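Local coordinates for D-isomer specific 2-hydroxyacid dehydrogenase family protein (Aeromonas salmonicida subsp. salmonicida, PDB 3HG7) that probably works as an NAD-dependent oxidoreductase of the D-isomer specific 2-hydroxyacid dehydrogenase family, at residues M164-V169 with A177-V182; M52-R57 with S73-V78; D239-L244 with W269-L274; S113-L118 with Q136-R141; R96-P101 with D287-I292. The protein carries 1 engineered substitution. All coordinates share one frame; numbering follows the deposited sequence.

In the fold
Four of the five contacts lie within one of two domains; interaction 5 lies where they join. Interaction 2 lies in the first, a five-stranded parallel sheet. Interactions 1, 3 and 4 belong to the NAD-binding domain, 1 and 3 at the outer strands of its sheet, centres about 28 Å apart. Interaction 4 joins helix 100-115 to strand 142-146 and touches interaction 1 through K165 N and R141 O. Interaction 5 sets the connection leading into helix 100-115 against helix 286-301, back in the first domain, a link consistent with a hinge; it packs on interaction 2, centres about 14 Å apart. The chain order is 2, 4, 1, 3, the last three between the segments of interaction 5.

Interaction 1: M164-V169 with A177-V182; sequences MKVLGV and AGFDQV. Engineered in segment 164-169: V169 (natural residue Ile).
The F179 ring is set against the backbone of 164-169, with the carbonyl carbon of L167 at its edge, in the ring plane. With CG anti to the carbonyl carbon (chi1 -61°) the ring swings to G168, whose CA comes obliquely to 3.3 Å from F179 CD1, an approach possible because G168 carries no side chain; V166 CG1 meets the same ring carbon obliquely at 4.0 Å. This is the outer end of the seven-stranded parallel sheet of the Rossmann-type NAD-binding domain, where strand 181-183 forms the edge beside 165-169. F179 also reaches I145 and helix 150-161, and so bridges sheet and helix. The strands pair in parallel, L167 with Q181 and G168 with V182. D180 N bonds to V166 O at 2.8 Å, with the N-H bent to 131°, just ahead of the strand. D180 leans back over V166: its CB lies 3.1 Å from V166 O, and its OD1 is engaged by K160. Its OD2 lies near V166 N and K165 NZ, but the position of that oxygen is doubtful, so those links are too. Further on the pairing becomes regular, and G168 N gives its hydrogen to Q181 O at 2.9 Å and 163°.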
# COMPACT_ATOMS: atom_id res chain seq x y z
N MET A 164 -10.62 14.73 14.60
CA MET A 164 -9.32 14.39 15.17
C MET A 164 -8.30 15.51 14.97
O MET A 164 -8.40 16.27 14.01
CB MET A 164 -8.78 13.10 14.53
CG MET A 164 -9.52 11.84 15.00
SD MET A 164 -9.13 10.37 14.08
CE MET A 164 -7.84 9.64 15.11
N LYS A 165 -7.32 15.59 15.86
CA LYS A 165 -6.10 16.35 15.62
C LYS A 165 -5.28 15.50 14.68
O LYS A 165 -5.28 14.26 14.81
CB LYS A 165 -5.33 16.61 16.92
CG LYS A 165 -6.02 17.57 17.90
CD LYS A 165 -5.05 18.26 18.91
CE LYS A 165 -3.65 18.65 18.33
NZ LYS A 165 -3.61 19.26 16.95
N VAL A 166 -4.61 16.14 13.71
CA VAL A 166 -3.81 15.39 12.73
C VAL A 166 -2.39 15.92 12.62
O VAL A 166 -2.16 17.07 12.20
CB VAL A 166 -4.48 15.28 11.31
CG1 VAL A 166 -3.69 14.34 10.44
CG2 VAL A 166 -5.93 14.71 11.42
N LEU A 167 -1.44 15.07 13.03
CA LEU A 167 -0.03 15.39 12.97
C LEU A 167 0.64 14.47 11.95
O LEU A 167 0.35 13.28 11.89
CB LEU A 167 0.65 15.17 14.31
CG LEU A 167 0.11 15.85 15.57
CD1 LEU A 167 0.94 15.42 16.77
CD2 LEU A 167 0.08 17.37 15.47
N GLY A 168 1.56 15.04 11.18
CA GLY A 168 2.28 14.27 10.17
C GLY A 168 3.76 14.21 10.44
O GLY A 168 4.32 15.11 11.08
N VAL A 169 4.40 13.16 9.93
CA VAL A 169 5.85 12.98 10.03
C VAL A 169 6.40 12.67 8.64
O VAL A 169 5.73 12.00 7.83
CB VAL A 169 6.20 11.91 11.10
CG1 VAL A 169 7.60 11.34 10.89
CG2 VAL A 169 6.09 12.52 12.49
N ALA A 177 -1.41 19.66 3.00
CA ALA A 177 -2.85 19.81 3.23
C ALA A 177 -3.42 18.67 4.07
O ALA A 177 -3.07 17.51 3.87
CB ALA A 177 -3.59 19.92 1.90
N GLY A 178 -4.29 19.01 5.01
CA GLY A 178 -4.93 18.01 5.86
C GLY A 178 -4.24 17.80 7.19
O GLY A 178 -4.87 17.37 8.15
N PHE A 179 -2.94 18.08 7.25
CA PHE A 179 -2.19 18.00 8.50
C PHE A 179 -2.21 19.33 9.29
O PHE A 179 -1.89 20.41 8.75
CB PHE A 179 -0.74 17.58 8.24
CG PHE A 179 -0.59 16.23 7.60
CD1 PHE A 179 -0.32 15.11 8.39
CD2 PHE A 179 -0.69 16.07 6.22
CE1 PHE A 179 -0.18 13.83 7.81
CE2 PHE A 179 -0.55 14.80 5.64
CZ PHE A 179 -0.29 13.68 6.44
N ASP A 180 -2.56 19.26 10.57
CA ASP A 180 -2.42 20.40 11.48
C ASP A 180 -0.99 20.92 11.57
O ASP A 180 -0.73 22.14 11.59
CB ASP A 180 -2.89 20.02 12.88
CG ASP A 180 -4.36 19.75 12.93
OD1 ASP A 180 -5.08 20.27 12.05
OD2 ASP A 180 -4.81 19.04 13.86
N GLN A 181 -0.07 19.97 11.66
CA GLN A 181 1.35 20.26 11.74
C GLN A 181 2.09 19.05 11.15
O GLN A 181 1.63 17.90 11.28
CB GLN A 181 1.76 20.51 13.19
CG GLN A 181 3.18 21.01 13.36
CD GLN A 181 3.23 22.46 13.78
OE1 GLN A 181 3.10 23.37 12.95
NE2 GLN A 181 3.46 22.69 15.07
N VAL A 182 3.19 19.33 10.46
CA VAL A 182 4.07 18.27 10.00
C VAL A 182 5.43 18.39 10.65
O VAL A 182 6.05 19.46 10.66
CB VAL A 182 4.19 18.23 8.47
CG1 VAL A 182 5.00 17.01 8.05
CG2 VAL A 182 2.80 18.18 7.83

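Interaction 2: M52-R57 with S73-V78; sequences MAEPAR and STYAGV
M52 starts the contact by laying its CG across T74 CG2, 3.8 Å away and at about a right angle; the rest of the chain heads on toward Y18 and L22 of helix 15-24. A53 pairs in parallel with S73, and its O accepts T74 N at 3.0 Å. E54 comes next, at the N-cap position of helix 55-58. Its chain folds back at chi2 (84°), which brings OE2 to T74 OG1: the threonine hydroxyl donates at 2.5 Å to the anti lone pair of the carboxylate oxygen. S12 OG also bonds OE2 and Q13 N bonds OE1, so both oxygens of this buried group are occupied. Here two neighbouring strands, 50-53 and 70-73, reach their C-terminal ends in a five-stranded parallel sheet of order 2-1-3-4-5, the flavodoxin-like first domain of this dehydrogenase family. With CG anti to the carbonyl carbon (chi1 -82°), E54 lays CG over one face of the Y75 ring, a CH-pi contact 3.7 Å from the centroid. P55 then wedges into the loop: its CG touches G77 O at 3.5 Å and V78 CG1 at 4.1 Å, while S73 OG, which donates to Y75 O, sits against CD and CG of the proline.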
# COMPACT_ATOMS: atom_id res chain seq x y z
N MET A 52 1.92 -4.55 -19.68
CA MET A 52 1.21 -4.16 -18.44
C MET A 52 0.95 -5.44 -17.65
O MET A 52 0.33 -6.37 -18.18
CB MET A 52 -0.11 -3.46 -18.74
CG MET A 52 -0.89 -3.08 -17.44
SD MET A 52 -1.78 -1.47 -17.35
CE MET A 52 -2.93 -1.79 -18.66
N ALA A 53 1.44 -5.49 -16.41
CA ALA A 53 1.51 -6.76 -15.66
C ALA A 53 1.71 -6.52 -14.20
O ALA A 53 2.11 -5.43 -13.80
CB ALA A 53 2.68 -7.61 -16.16
N GLU A 54 1.45 -7.55 -13.40
CA GLU A 54 1.90 -7.52 -12.01
C GLU A 54 3.37 -7.87 -12.09
O GLU A 54 3.76 -8.74 -12.89
CB GLU A 54 1.13 -8.55 -11.16
CG GLU A 54 -0.22 -8.04 -10.70
CD GLU A 54 -1.29 -8.25 -11.75
OE1 GLU A 54 -1.62 -9.42 -12.01
OE2 GLU A 54 -1.86 -7.25 -12.25
N PRO A 55 4.21 -7.18 -11.29
CA PRO A 55 5.65 -7.50 -11.26
C PRO A 55 5.99 -8.97 -11.11
O PRO A 55 6.82 -9.47 -11.88
CB PRO A 55 6.14 -6.73 -10.04
CG PRO A 55 5.28 -5.51 -10.06
CD PRO A 55 3.91 -6.03 -10.43
N ALA A 56 5.36 -9.67 -10.16
CA ALA A 56 5.66 -11.11 -9.99
C ALA A 56 5.33 -11.95 -11.22
O ALA A 56 5.94 -12.97 -11.45
CB ALA A 56 4.95 -11.67 -8.78
N ARG A 57 4.36 -11.53 -12.02
CA ARG A 57 4.11 -12.30 -13.22
C ARG A 57 5.08 -12.04 -14.34
O ARG A 57 5.41 -12.96 -15.10
CB ARG A 57 2.68 -12.19 -13.67
CG ARG A 57 1.94 -13.30 -13.00
CD ARG A 57 0.55 -13.33 -13.38
NE ARG A 57 0.37 -13.78 -14.75
CZ ARG A 57 -0.83 -13.80 -15.28
NH1 ARG A 57 -1.83 -13.43 -14.50
NH2 ARG A 57 -1.03 -14.14 -16.54
N SER A 73 3.67 -1.34 -14.51
CA SER A 73 3.23 -2.21 -13.39
C SER A 73 1.81 -1.85 -12.96
O SER A 73 1.42 -0.69 -12.97
CB SER A 73 4.19 -2.10 -12.20
OG SER A 73 3.64 -2.77 -11.05
N THR A 74 1.02 -2.86 -12.58
CA THR A 74 -0.34 -2.61 -12.11
C THR A 74 -0.32 -2.40 -10.62
O THR A 74 -1.35 -2.11 -10.00
CB THR A 74 -1.28 -3.85 -12.40
OG1 THR A 74 -0.68 -5.03 -11.85
CG2 THR A 74 -1.48 -4.04 -13.86
N TYR A 75 0.85 -2.57 -10.02
CA TYR A 75 1.00 -2.44 -8.58
C TYR A 75 1.91 -1.27 -8.25
O TYR A 75 2.82 -0.90 -9.02
CB TYR A 75 1.65 -3.68 -7.97
CG TYR A 75 0.80 -4.89 -7.82
CD1 TYR A 75 -0.58 -4.84 -8.00
CD2 TYR A 75 1.38 -6.11 -7.45
CE1 TYR A 75 -1.37 -5.97 -7.80
CE2 TYR A 75 0.59 -7.25 -7.26
CZ TYR A 75 -0.77 -7.16 -7.44
OH TYR A 75 -1.58 -8.25 -7.25
N ALA A 76 1.70 -0.70 -7.07
CA ALA A 76 2.61 0.31 -6.59
C ALA A 76 3.98 -0.30 -6.29
O ALA A 76 5.00 0.31 -6.58
CB ALA A 76 2.03 0.96 -5.29
N GLY A 77 4.01 -1.50 -5.73
CA GLY A 77 5.27 -2.10 -5.31
C GLY A 77 5.96 -2.83 -6.46
O GLY A 77 5.34 -3.69 -7.08
N VAL A 78 7.23 -2.52 -6.71
CA VAL A 78 7.95 -3.10 -7.87
C VAL A 78 9.29 -3.64 -7.42
O VAL A 78 10.16 -3.93 -8.23
CB VAL A 78 8.16 -2.08 -9.04
CG1 VAL A 78 6.82 -1.70 -9.69
CG2 VAL A 78 8.96 -0.83 -8.58

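Interaction 3: D239-L244 with W269-L274; sequences DLLTAL and WGQPNL
L244 and N273 run antiparallel alongside one another, so that the amide of N273 lies along the leucine while reaching its backbone. N273 ND2 donates to L244 O at 3.0 Å, nearly straight at 168°, and the acceptor lies close to the amide plane. The contact ties the C-terminal end of helix 237-245, in the beta-alpha-beta unit between strands 225-228 and 251-254 of the Rossmann-type domain, to the loop leading into the outermost strand, 274-276. L244 CD2 lies beside the amide, 3.6 Å from N273 ND2; the apolar contact is L244 CD1 with L274 CB at 4.1 Å, the two leucines crossing at about a right angle. L244 also touches A252 of the neighbouring strand.

One step out, both ends of the N273 amide are held. ND2 has a second acceptor in G250 O, and OD1 receives Q271 NE2 at 2.9 Å and 166°, which together should fix which way round the amide sits. N273 CG stands between the backbone N and the carbonyl carbon (chi1 54°), which turns the amide back over its own loop within range of Q271. Q271 bends at chi2 to deliver its NE2, leaving its OE1 loosely against L241 CD2. A type I beta turn from Q271 to L274 brings the two amide side chains together, closed by L274 N to Q271 O at 3.1 Å.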
# COMPACT_ATOMS: atom_id res chain seq x y z
N ASP A 239 9.31 -7.75 18.10
CA ASP A 239 9.19 -6.78 19.15
C ASP A 239 7.82 -6.05 19.19
O ASP A 239 7.40 -5.57 20.25
CB ASP A 239 10.37 -5.85 19.07
CG ASP A 239 11.71 -6.61 19.14
OD1 ASP A 239 12.53 -6.44 18.23
OD2 ASP A 239 11.92 -7.37 20.10
N LEU A 240 7.14 -6.01 18.05
CA LEU A 240 5.71 -5.63 18.00
C LEU A 240 4.89 -6.60 18.84
O LEU A 240 4.02 -6.19 19.60
CB LEU A 240 5.18 -5.65 16.56
CG LEU A 240 3.64 -5.70 16.41
CD1 LEU A 240 2.98 -4.47 17.00
CD2 LEU A 240 3.20 -5.90 14.98
N LEU A 241 5.17 -7.89 18.69
CA LEU A 241 4.49 -8.93 19.44
C LEU A 241 4.57 -8.73 20.95
O LEU A 241 3.55 -8.72 21.64
CB LEU A 241 5.15 -10.26 19.09
CG LEU A 241 4.25 -11.40 18.66
CD1 LEU A 241 4.86 -12.08 17.47
CD2 LEU A 241 4.07 -12.37 19.78
N THR A 242 5.79 -8.57 21.46
CA THR A 242 6.01 -8.40 22.89
C THR A 242 5.33 -7.12 23.36
O THR A 242 4.74 -7.10 24.43
CB THR A 242 7.52 -8.44 23.22
OG1 THR A 242 8.07 -9.68 22.75
CG2 THR A 242 7.75 -8.32 24.74
N ALA A 243 5.38 -6.07 22.54
CA ALA A 243 4.67 -4.82 22.83
C ALA A 243 3.17 -5.03 23.07
O ALA A 243 2.60 -4.50 24.03
CB ALA A 243 4.88 -3.81 21.70
N LEU A 244 2.55 -5.81 22.17
CA LEU A 244 1.12 -6.14 22.25
C LEU A 244 0.82 -7.09 23.40
O LEU A 244 -0.28 -7.06 23.96
CB LEU A 244 0.63 -6.75 20.92
CG LEU A 244 0.56 -5.79 19.74
CD1 LEU A 244 0.39 -6.55 18.42
CD2 LEU A 244 -0.57 -4.80 19.96
N TRP A 269 -0.54 -14.51 13.65
CA TRP A 269 -1.92 -14.94 13.44
C TRP A 269 -2.71 -15.01 14.74
O TRP A 269 -3.83 -14.48 14.82
CB TRP A 269 -1.97 -16.31 12.75
CG TRP A 269 -1.49 -16.36 11.30
CD1 TRP A 269 -0.30 -16.87 10.85
CD2 TRP A 269 -2.21 -15.94 10.13
NE1 TRP A 269 -0.23 -16.78 9.48
CE2 TRP A 269 -1.39 -16.21 9.01
CE3 TRP A 269 -3.47 -15.35 9.92
CZ2 TRP A 269 -1.78 -15.91 7.70
CZ3 TRP A 269 -3.85 -15.05 8.61
CH2 TRP A 269 -3.01 -15.33 7.52
N GLY A 270 -2.12 -15.64 15.75
CA GLY A 270 -2.81 -15.94 17.00
C GLY A 270 -2.94 -14.84 18.05
O GLY A 270 -3.73 -14.99 18.99
N GLN A 271 -2.20 -13.75 17.89
CA GLN A 271 -2.17 -12.65 18.87
C GLN A 271 -3.50 -11.91 18.93
O GLN A 271 -3.93 -11.35 17.92
CB GLN A 271 -1.03 -11.68 18.52
CG GLN A 271 -0.79 -10.56 19.55
CD GLN A 271 -0.52 -11.09 20.96
OE1 GLN A 271 0.08 -12.15 21.14
NE2 GLN A 271 -0.98 -10.35 21.96
N PRO A 272 -4.17 -11.90 20.11
CA PRO A 272 -5.56 -11.42 20.23
C PRO A 272 -5.81 -9.97 19.82
O PRO A 272 -6.90 -9.65 19.33
CB PRO A 272 -5.89 -11.65 21.71
CG PRO A 272 -4.97 -12.74 22.13
CD PRO A 272 -3.70 -12.49 21.38
N ASN A 273 -4.82 -9.10 20.01
CA ASN A 273 -4.95 -7.67 19.69
C ASN A 273 -4.12 -7.29 18.47
O ASN A 273 -3.62 -6.17 18.34
CB ASN A 273 -4.61 -6.80 20.92
CG ASN A 273 -3.25 -7.13 21.50
OD1 ASN A 273 -2.63 -8.13 21.13
ND2 ASN A 273 -2.78 -6.29 22.41
N LEU A 274 -4.00 -8.25 17.55
CA LEU A 274 -3.35 -8.01 16.28
C LEU A 274 -4.39 -8.38 15.23
O LEU A 274 -4.96 -9.45 15.31
CB LEU A 274 -2.12 -8.91 16.12
CG LEU A 274 -1.08 -8.53 15.05
CD1 LEU A 274 0.12 -9.47 15.10
CD2 LEU A 274 -1.64 -8.56 13.66

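Interaction 4: S113-L118 with Q136-R141; sequences SLMRQL and QGLKGR
M115 and R141 come at each other from opposite directions, and the methionine ends with its methyl over one face of the guanidinium: M115 CE stands 4.1 Å above the R141 guanidinium plane, over its centre. The methionine chain gets there by folding at both chi2 (-54°) and chi3 (-72°), which curls CE back over the loop 136-141 and lets it rest on Q136 O at 3.7 Å as well. Nearer the backbone, M115 CG meets L138 CD2 obliquely at 4.0 Å; that leucine is itself tucked against L111 and L112 of the same helix.

The guanidinium of R141 is only lightly held from the side. Q136 OE1 sits at its edge, in plane, but the bond from NH2 is weak at 3.4 Å, and the ion pair of NE with D196 is long and weak too.

No direct hydrogen bond crosses between the segments; two waters do that work. One donates to M115 O and accepts from Q136 N, at 2.7 Å from M115 O. The other lies in the plane of the R116 guanidinium at its edge, accepting from NE and donating to Q136 O, 2.8 Å from that oxygen. One water thus links M115 O, the other R116 NE, to the backbone of Q136.

Helix 100-115 stops here in a Schellman motif, with Q117 at positive phi and L118 N bonded to S113 O, and the loop facing it folds through a type II turn from L138 to R141 into strand 142-146 of the Rossmann-type domain.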
# COMPACT_ATOMS: atom_id res chain seq x y z
N SER A 113 -14.22 -0.00 13.60
CA SER A 113 -14.51 -1.36 14.05
C SER A 113 -14.02 -1.59 15.48
O SER A 113 -14.75 -2.10 16.33
CB SER A 113 -13.97 -2.43 13.09
OG SER A 113 -14.27 -3.72 13.61
N LEU A 114 -12.78 -1.18 15.72
CA LEU A 114 -12.13 -1.28 17.02
C LEU A 114 -12.77 -0.40 18.09
O LEU A 114 -13.08 -0.83 19.20
CB LEU A 114 -10.66 -0.88 16.89
CG LEU A 114 -9.79 -1.90 16.17
CD1 LEU A 114 -8.45 -1.24 15.92
CD2 LEU A 114 -9.68 -3.22 16.98
N MET A 115 -12.89 0.88 17.75
CA MET A 115 -13.47 1.86 18.69
C MET A 115 -14.89 1.52 19.16
O MET A 115 -15.23 1.76 20.32
CB MET A 115 -13.42 3.27 18.04
CG MET A 115 -12.02 3.95 17.96
SD MET A 115 -11.12 4.09 19.53
CE MET A 115 -12.07 5.38 20.40
N ARG A 116 -15.71 0.95 18.28
CA ARG A 116 -17.11 0.68 18.58
C ARG A 116 -17.33 -0.78 18.93
O ARG A 116 -18.47 -1.25 19.09
CB ARG A 116 -18.00 1.05 17.39
CG ARG A 116 -18.16 2.56 17.19
CD ARG A 116 -18.46 3.33 18.50
NE ARG A 116 -18.64 4.73 18.19
CZ ARG A 116 -19.83 5.30 17.97
NH1 ARG A 116 -20.95 4.58 18.08
NH2 ARG A 116 -19.89 6.59 17.66
N GLN A 117 -16.22 -1.51 18.97
CA GLN A 117 -16.23 -2.91 19.36
C GLN A 117 -17.16 -3.78 18.54
O GLN A 117 -17.88 -4.61 19.09
CB GLN A 117 -16.53 -3.02 20.86
CG GLN A 117 -15.58 -2.15 21.65
CD GLN A 117 -15.73 -2.38 23.10
OE1 GLN A 117 -16.68 -1.89 23.74
NE2 GLN A 117 -14.81 -3.15 23.65
N LEU A 118 -17.13 -3.64 17.21
CA LEU A 118 -18.06 -4.43 16.39
C LEU A 118 -17.91 -5.93 16.57
O LEU A 118 -18.92 -6.63 16.64
CB LEU A 118 -18.01 -4.07 14.89
CG LEU A 118 -18.11 -2.61 14.42
CD1 LEU A 118 -18.56 -2.45 12.93
CD2 LEU A 118 -18.88 -1.68 15.30
N GLN A 136 -15.77 5.45 23.28
CA GLN A 136 -15.54 6.88 23.09
C GLN A 136 -15.69 7.26 21.62
O GLN A 136 -15.57 6.44 20.73
CB GLN A 136 -14.13 7.29 23.56
CG GLN A 136 -13.88 7.09 25.07
CD GLN A 136 -12.99 8.17 25.69
OE1 GLN A 136 -12.39 8.99 24.98
NE2 GLN A 136 -12.93 8.19 27.02
N GLY A 137 -15.92 8.55 21.37
CA GLY A 137 -15.92 9.03 19.99
C GLY A 137 -14.53 9.36 19.54
O GLY A 137 -13.61 9.41 20.35
N LEU A 138 -14.37 9.61 18.23
CA LEU A 138 -13.11 10.08 17.69
C LEU A 138 -12.82 11.56 17.94
O LEU A 138 -11.68 12.00 17.83
CB LEU A 138 -13.06 9.82 16.19
CG LEU A 138 -12.98 8.32 15.83
CD1 LEU A 138 -12.80 8.19 14.34
CD2 LEU A 138 -11.80 7.69 16.58
N LYS A 139 -13.85 12.34 18.31
CA LYS A 139 -13.67 13.79 18.49
C LYS A 139 -12.50 14.10 19.40
O LYS A 139 -12.44 13.64 20.55
CB LYS A 139 -14.93 14.45 19.07
CG LYS A 139 -16.23 13.78 18.65
CD LYS A 139 -17.27 13.76 19.75
CE LYS A 139 -18.50 14.58 19.39
NZ LYS A 139 -19.61 13.66 19.03
N GLY A 140 -11.56 14.88 18.90
CA GLY A 140 -10.47 15.38 19.72
C GLY A 140 -9.31 14.44 19.96
O GLY A 140 -8.34 14.80 20.62
N ARG A 141 -9.39 13.23 19.43
CA ARG A 141 -8.29 12.28 19.52
C ARG A 141 -7.22 12.64 18.50
O ARG A 141 -7.52 13.34 17.53
CB ARG A 141 -8.81 10.88 19.23
CG ARG A 141 -10.11 10.57 19.89
CD ARG A 141 -9.88 9.90 21.19
NE ARG A 141 -9.12 8.66 21.05
CZ ARG A 141 -9.10 7.72 21.98
NH1 ARG A 141 -8.36 6.63 21.82
NH2 ARG A 141 -9.83 7.87 23.09
O HOH W 1 -14.06 3.18 22.23
O HOH W 2 -15.92 5.95 18.04

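Interaction 5: R96-P101 with D287-I292; sequences RGIFGP and DDVAQI
D288 O takes the N-H of I292 at 3.2 Å, and this ordinary helical bond, four residues apart, sets the side chains of D288 and I292 on one flank of helix 286-301, where both are turned to I98. The isoleucine of the loop is the centre of the contact. Its CD1 lies 3.9 Å from D288 CB, the two side chains passing alongside with their ends pointing opposite ways, and touches V289 CG2 at 4.2 Å. I98 and I292 reach toward each other, with I292 CD1 4.0 Å from I98 CG2 and 4.1 Å from I98 CD1. The same I292 methyl also rests against R96 O at 4.0 Å.

The contact sets the outgoing connection, residues 96-99, against helix 286-301, which begins just after the chain has returned to the first domain. Residues 96-99 lead from strand 91-93 of that domain into helix 100-115, and helix 286-301 packs back on it after the NAD-binding sheet is complete, consistent with the hinge region of this two-domain dehydrogenase family.

I98 keeps its position with CG1 between the backbone N and the carbonyl carbon (chi1 58°), which sets CG1 over the centre of the F99 ring, 3.7 Å above its plane. F99 in turn leans on A282 and S284, and on I151 of helix 150-161 in the other domain. V289, beside I98, also packs on Y18 of helix 15-24. R96 NH2 has a long, weak ion pair with D307.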
# COMPACT_ATOMS: atom_id res chain seq x y z
N ARG A 96 0.73 5.22 -8.99
CA ARG A 96 0.69 6.12 -7.83
C ARG A 96 -0.47 7.10 -7.87
O ARG A 96 -1.05 7.35 -8.91
CB ARG A 96 2.04 6.80 -7.62
CG ARG A 96 2.47 7.75 -8.71
CD ARG A 96 3.26 8.87 -8.05
NE ARG A 96 3.34 10.11 -8.83
CZ ARG A 96 2.34 10.98 -9.00
NH1 ARG A 96 1.14 10.76 -8.47
NH2 ARG A 96 2.55 12.07 -9.74
N GLY A 97 -0.82 7.67 -6.70
CA GLY A 97 -1.79 8.74 -6.67
C GLY A 97 -3.26 8.36 -6.67
O GLY A 97 -4.13 9.25 -6.59
N ILE A 98 -3.57 7.06 -6.72
CA ILE A 98 -4.96 6.66 -6.81
C ILE A 98 -5.45 5.91 -5.56
O ILE A 98 -6.54 5.34 -5.59
CB ILE A 98 -5.23 5.80 -8.07
CG1 ILE A 98 -4.34 4.54 -8.07
CG2 ILE A 98 -4.99 6.66 -9.37
CD1 ILE A 98 -4.70 3.46 -9.11
N PHE A 99 -4.66 5.91 -4.48
CA PHE A 99 -4.95 5.04 -3.34
C PHE A 99 -5.40 5.79 -2.10
O PHE A 99 -5.67 5.14 -1.10
CB PHE A 99 -3.74 4.19 -2.97
CG PHE A 99 -3.23 3.36 -4.12
CD1 PHE A 99 -2.08 3.74 -4.80
CD2 PHE A 99 -3.93 2.24 -4.53
CE1 PHE A 99 -1.60 2.98 -5.84
CE2 PHE A 99 -3.47 1.47 -5.61
CZ PHE A 99 -2.30 1.87 -6.26
N GLY A 100 -5.47 7.12 -2.16
CA GLY A 100 -5.91 7.93 -0.99
C GLY A 100 -7.26 7.52 -0.39
O GLY A 100 -7.35 7.12 0.78
N PRO A 101 -8.35 7.66 -1.16
CA PRO A 101 -9.66 7.27 -0.66
C PRO A 101 -9.76 5.83 -0.17
O PRO A 101 -10.46 5.58 0.81
CB PRO A 101 -10.57 7.48 -1.88
CG PRO A 101 -9.94 8.55 -2.65
CD PRO A 101 -8.44 8.49 -2.38
N ASP A 287 -10.09 0.19 -13.76
CA ASP A 287 -10.57 1.45 -14.33
C ASP A 287 -9.56 2.57 -14.07
O ASP A 287 -9.29 3.39 -14.96
CB ASP A 287 -11.97 1.83 -13.81
CG ASP A 287 -13.06 0.87 -14.31
OD1 ASP A 287 -13.20 -0.23 -13.73
OD2 ASP A 287 -13.80 1.22 -15.25
N ASP A 288 -8.98 2.62 -12.87
CA ASP A 288 -8.03 3.70 -12.58
C ASP A 288 -6.64 3.44 -13.12
O ASP A 288 -5.96 4.38 -13.55
CB ASP A 288 -7.97 3.97 -11.10
CG ASP A 288 -9.22 4.65 -10.59
OD1 ASP A 288 -10.05 5.12 -11.39
OD2 ASP A 288 -9.37 4.73 -9.37
N VAL A 289 -6.22 2.18 -13.10
CA VAL A 289 -4.91 1.82 -13.63
C VAL A 289 -4.91 2.01 -15.17
O VAL A 289 -3.93 2.47 -15.73
CB VAL A 289 -4.51 0.37 -13.25
CG1 VAL A 289 -3.18 -0.03 -13.92
CG2 VAL A 289 -4.39 0.20 -11.74
N ALA A 290 -6.01 1.67 -15.84
CA ALA A 290 -6.07 1.82 -17.30
C ALA A 290 -5.95 3.28 -17.71
O ALA A 290 -5.35 3.60 -18.73
CB ALA A 290 -7.33 1.22 -17.85
N GLN A 291 -6.54 4.16 -16.89
CA GLN A 291 -6.44 5.59 -17.10
C GLN A 291 -4.98 6.04 -16.99
O GLN A 291 -4.53 6.85 -17.80
CB GLN A 291 -7.33 6.31 -16.06
CG GLN A 291 -7.56 7.79 -16.30
CD GLN A 291 -8.48 8.43 -15.24
OE1 GLN A 291 -8.79 9.62 -15.32
NE2 GLN A 291 -8.92 7.64 -14.27
N ILE A 292 -4.24 5.50 -16.01
CA ILE A 292 -2.79 5.78 -15.87
C ILE A 292 -2.02 5.29 -17.09
O ILE A 292 -1.16 6.01 -17.63
CB ILE A 292 -2.21 5.17 -14.58
CG1 ILE A 292 -2.74 5.93 -13.35
CG2 ILE A 292 -0.69 5.20 -14.56
CD1 ILE A 292 -2.42 5.23 -12.01